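Local coordinates for MgGH51 (Meripilus giganteus, PDB 6ZPV), which probably hydrolyses terminal alpha-L-arabinofuranosyl linkages in plant cell-wall polysaccharides, as a fungal glycoside hydrolase of family GH51, at residues Arg344-Gly349 with Pro375-Ile380. Residues are numbered along the deposited sequence; the frame is centred on the assembly and turned at random.
Sequences RFVEVG and PQIRFI. With SO4 (sulfate ion), chain R.
Ile377 meets Val346 just ahead of the paired strands: its chi1 of -67° leaves CG2 anti to the backbone N, and this branch lies 3.8 Å from CG2 of Val346 and also over one face of the Phe379 ring, near the rim. Arg378 then begins the parallel ladder. Its N-H gives an almost straight bond to Arg344 O, 2.9 Å from N to O; the same carbonyl accepts from a water that also donates to Gln376 O. Arg378 O in turn receives Val346 N at 3.1 Å. On the face shared by Phe345, Glu347, Arg378 and Ile380, the extended Arg378 chain runs alongside the Phe345 ring, CB 4.0 Å from CD1, before its guanidinium reaches Ser396 and the carbonyl of Gln395. Phe379 turns to the other face, where CE1 comes within 3.6 Å of Val346 CB and CD1 rests 4.0 Å from Val348 CG2. Ile380 continues the ladder opposite Glu347, whose carboxylate pairs with Arg226: its N donates to Val346 O in the carbonyl plane (2.8 Å), its O accepts Val348 N, and CD1 lies 4.2 Å from Phe345 CB. The flanking Arg344 guanidinium binds a sulfate, probably from the crystallisation liquor, through NH1 and NH2, while NE pairs with Glu284. The two strands are neighbours in the (beta/alpha)8 barrel expected of a clan GH-A catalytic domain, joined by the right-handed beta-alpha-beta crossover through helix 359-373. That helix packs on Phe379 and Val348, helix 306-320 on Val346 and Ile377, and strand 284-289 pairs with the far edge of 345-348.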
ATOM      1  N   ARG A 344     -14.802   8.764   7.280  1.00 11.96           N
ATOM      2  CA  ARG A 344     -15.982   8.182   7.905  1.00 12.27           C
ATOM      3  C   ARG A 344     -15.633   7.096   8.906  1.00 11.66           C
ATOM      4  O   ARG A 344     -16.525   6.720   9.694  1.00 12.39           O
ATOM      5  CB  ARG A 344     -16.947   7.611   6.850  1.00 13.37           C
ATOM      6  CG  ARG A 344     -17.441   8.649   5.856  1.00 14.20           C
ATOM      7  CD  ARG A 344     -18.659   8.190   5.118  1.00 15.73           C
ATOM      8  NE  ARG A 344     -18.437   7.051   4.283  1.00 15.26           N
ATOM      9  CZ  ARG A 344     -19.349   6.192   3.800  1.00 16.13           C
ATOM     10  NH1 ARG A 344     -18.997   5.227   2.980  1.00 16.50           N
ATOM     11  NH2 ARG A 344     -20.609   6.289   4.148  1.00 20.23           N
ATOM     12  N   PHE A 345     -14.429   6.531   8.834  1.00 12.05           N
ATOM     13  CA  PHE A 345     -14.064   5.300   9.564  1.00 11.36           C
ATOM     14  C   PHE A 345     -12.652   5.488  10.169  1.00 11.26           C
ATOM     15  O   PHE A 345     -11.728   5.813   9.435  1.00 11.75           O
ATOM     16  CB  PHE A 345     -14.005   4.120   8.589  1.00 11.69           C
ATOM     17  CG  PHE A 345     -15.279   3.821   7.846  1.00 11.94           C
ATOM     18  CD1 PHE A 345     -16.376   3.305   8.497  1.00 13.74           C
ATOM     19  CD2 PHE A 345     -15.388   4.166   6.527  1.00 12.89           C
ATOM     20  CE1 PHE A 345     -17.543   3.057   7.796  1.00 14.71           C
ATOM     21  CE2 PHE A 345     -16.595   3.976   5.855  1.00 14.14           C
ATOM     22  CZ  PHE A 345     -17.658   3.402   6.478  1.00 14.68           C
ATOM     23  N   VAL A 346     -12.538   5.181  11.453  1.00 10.62           N
ATOM     24  CA  VAL A 346     -11.262   5.187  12.157  1.00 10.55           C
ATOM     25  C   VAL A 346     -11.106   3.859  12.886  1.00 10.98           C
ATOM     26  O   VAL A 346     -12.061   3.425  13.591  1.00 11.68           O
ATOM     27  CB  VAL A 346     -11.086   6.388  13.114  1.00 11.27           C
ATOM     28  CG1 VAL A 346      -9.931   6.184  14.070  1.00 11.29           C
ATOM     29  CG2 VAL A 346     -10.973   7.668  12.308  1.00 11.72           C
ATOM     30  N   GLU A 347      -9.944   3.230  12.713  1.00 10.63           N
ATOM     31  CA  GLU A 347      -9.664   1.950  13.376  1.00 10.31           C
ATOM     32  C   GLU A 347      -8.782   2.197  14.599  1.00 10.78           C
ATOM     33  O   GLU A 347      -7.777   2.926  14.522  1.00 10.89           O
ATOM     34  CB  GLU A 347      -9.006   0.985  12.364  1.00 10.70           C
ATOM     35  CG  GLU A 347      -8.797  -0.414  12.909  1.00 10.56           C
ATOM     36  CD  GLU A 347      -8.604  -1.474  11.853  1.00 11.10           C
ATOM     37  OE1 GLU A 347      -8.623  -1.140  10.660  1.00 11.07           O
ATOM     38  OE2 GLU A 347      -8.435  -2.686  12.272  1.00 11.39           O
ATOM     39  N   VAL A 348      -9.160   1.594  15.736  1.00 10.25           N
ATOM     40  CA  VAL A 348      -8.497   1.898  17.017  1.00 10.89           C
ATOM     41  C   VAL A 348      -7.445   0.807  17.250  1.00 10.75           C
ATOM     42  O   VAL A 348      -7.763  -0.301  17.754  1.00 11.18           O
ATOM     43  CB  VAL A 348      -9.540   2.020  18.129  1.00 10.40           C
ATOM     44  CG1 VAL A 348      -8.870   2.287  19.476  1.00 11.21           C
ATOM     45  CG2 VAL A 348     -10.542   3.104  17.778  1.00 12.38           C
ATOM     46  N   GLY A 349      -6.195   1.096  16.894  1.00 10.02           N
ATOM     47  CA  GLY A 349      -5.117   0.123  17.052  1.00 10.47           C
ATOM     48  C   GLY A 349      -4.996  -0.818  15.852  1.00 10.04           C
ATOM     49  O   GLY A 349      -5.571  -0.560  14.783  1.00 10.83           O
ATOM     50  N   PRO A 375     -18.507  12.970  16.616  1.00 14.95           N
ATOM     51  CA  PRO A 375     -19.706  12.108  16.788  1.00 15.90           C
ATOM     52  C   PRO A 375     -20.072  11.376  15.498  1.00 16.62           C
ATOM     53  O   PRO A 375     -20.780  10.387  15.514  1.00 17.78           O
ATOM     54  CB  PRO A 375     -20.793  13.064  17.175  1.00 19.95           C
ATOM     55  CG  PRO A 375     -20.126  14.312  17.568  1.00 22.08           C
ATOM     56  CD  PRO A 375     -18.756  14.345  17.056  1.00 16.26           C
ATOM     57  N   GLN A 376     -19.634  11.916  14.343  1.00 15.16           N
ATOM     58  CA  GLN A 376     -20.002  11.402  13.000  1.00 17.64           C
ATOM     59  C   GLN A 376     -19.092  10.275  12.517  1.00 17.97           C
ATOM     60  O   GLN A 376     -19.426   9.651  11.510  1.00 24.11           O
ATOM     61  CB  GLN A 376     -19.999  12.536  11.978  1.00 19.89           C
ATOM     62  CG  GLN A 376     -18.633  13.014  11.526  1.00 21.52           C
ATOM     63  CD  GLN A 376     -17.927  13.992  12.484  1.00 24.54           C
ATOM     64  OE1 GLN A 376     -18.254  14.211  13.674  1.00 20.55           O
ATOM     65  NE2 GLN A 376     -16.884  14.624  11.958  1.00 39.97           N
ATOM     66  N   ILE A 377     -17.975   9.974  13.172  1.00 13.99           N
ATOM     67  CA  ILE A 377     -17.033   8.917  12.747  1.00 13.27           C
ATOM     68  C   ILE A 377     -17.430   7.559  13.309  1.00 12.51           C
ATOM     69  O   ILE A 377     -17.904   7.491  14.431  1.00 13.22           O
ATOM     70  CB  ILE A 377     -15.595   9.275  13.112  1.00 13.40           C
ATOM     71  CG1 ILE A 377     -15.163  10.491  12.284  1.00 14.91           C
ATOM     72  CG2 ILE A 377     -14.649   8.098  12.914  1.00 13.78           C
ATOM     73  CD1 ILE A 377     -13.734  10.933  12.596  1.00 15.87           C
ATOM     74  N   ARG A 378     -17.304   6.511  12.509  1.00 12.15           N
ATOM     75  CA  ARG A 378     -17.537   5.156  12.989  1.00 12.27           C
ATOM     76  C   ARG A 378     -16.206   4.526  13.397  1.00 11.75           C
ATOM     77  O   ARG A 378     -15.286   4.415  12.586  1.00 12.32           O
ATOM     78  CB  ARG A 378     -18.233   4.303  11.925  1.00 13.86           C
ATOM     79  CG  ARG A 378     -18.809   2.994  12.423  1.00 15.79           C
ATOM     80  CD  ARG A 378     -19.395   2.132  11.309  1.00 16.88           C
ATOM     81  NE  ARG A 378     -20.245   1.054  11.802  1.00 18.30           N
ATOM     82  CZ  ARG A 378     -21.561   1.005  11.728  1.00 20.46           C
ATOM     83  NH1 ARG A 378     -22.272   2.044  11.291  1.00 21.61           N
ATOM     84  NH2 ARG A 378     -22.190  -0.094  12.208  1.00 19.27           N
ATOM     85  N   PHE A 379     -16.095   4.117  14.649  1.00 11.67           N
ATOM     86  CA  PHE A 379     -14.863   3.556  15.207  1.00 11.27           C
ATOM     87  C   PHE A 379     -14.875   2.042  15.146  1.00 11.66           C
ATOM     88  O   PHE A 379     -15.846   1.381  15.562  1.00 12.56           O
ATOM     89  CB  PHE A 379     -14.609   4.074  16.630  1.00 12.03           C
ATOM     90  CG  PHE A 379     -14.281   5.558  16.628  1.00 11.65           C
ATOM     91  CD1 PHE A 379     -12.976   5.973  16.368  1.00 12.28           C
ATOM     92  CD2 PHE A 379     -15.259   6.518  16.763  1.00 12.57           C
ATOM     93  CE1 PHE A 379     -12.656   7.321  16.272  1.00 12.37           C
ATOM     94  CE2 PHE A 379     -14.946   7.861  16.633  1.00 12.94           C
ATOM     95  CZ  PHE A 379     -13.659   8.265  16.379  1.00 12.01           C
ATOM     96  N   ILE A 380     -13.768   1.460  14.687  1.00 11.01           N
ATOM     97  CA  ILE A 380     -13.653   0.001  14.445  1.00 10.96           C
ATOM     98  C   ILE A 380     -12.725  -0.612  15.495  1.00 11.39           C
ATOM     99  O   ILE A 380     -11.562  -0.173  15.640  1.00 11.26           O
ATOM    100  CB  ILE A 380     -13.114  -0.254  13.029  1.00 10.93           C
ATOM    101  CG1 ILE A 380     -13.908   0.447  11.937  1.00 11.40           C
ATOM    102  CG2 ILE A 380     -13.007  -1.723  12.798  1.00 12.06           C
ATOM    103  CD1 ILE A 380     -13.219   0.573  10.631  1.00 12.50           C
TER
HETATM  104  S   SO4 R 728     -22.221   3.268   1.963  0.76 18.39           S
HETATM  105  O1  SO4 R 728     -20.767   3.091   1.771  0.75 20.51           O
HETATM  106  O2  SO4 R 728     -22.638   4.615   2.208  0.75 27.22           O
HETATM  107  O3  SO4 R 728     -22.601   2.436   3.169  0.75 25.00           O
HETATM  108  O4  SO4 R 728     -22.849   2.630   0.816  0.75 21.98           O
HETATM  109  O   HOH W   1     -19.141   7.827   9.508  0.50 15.98           O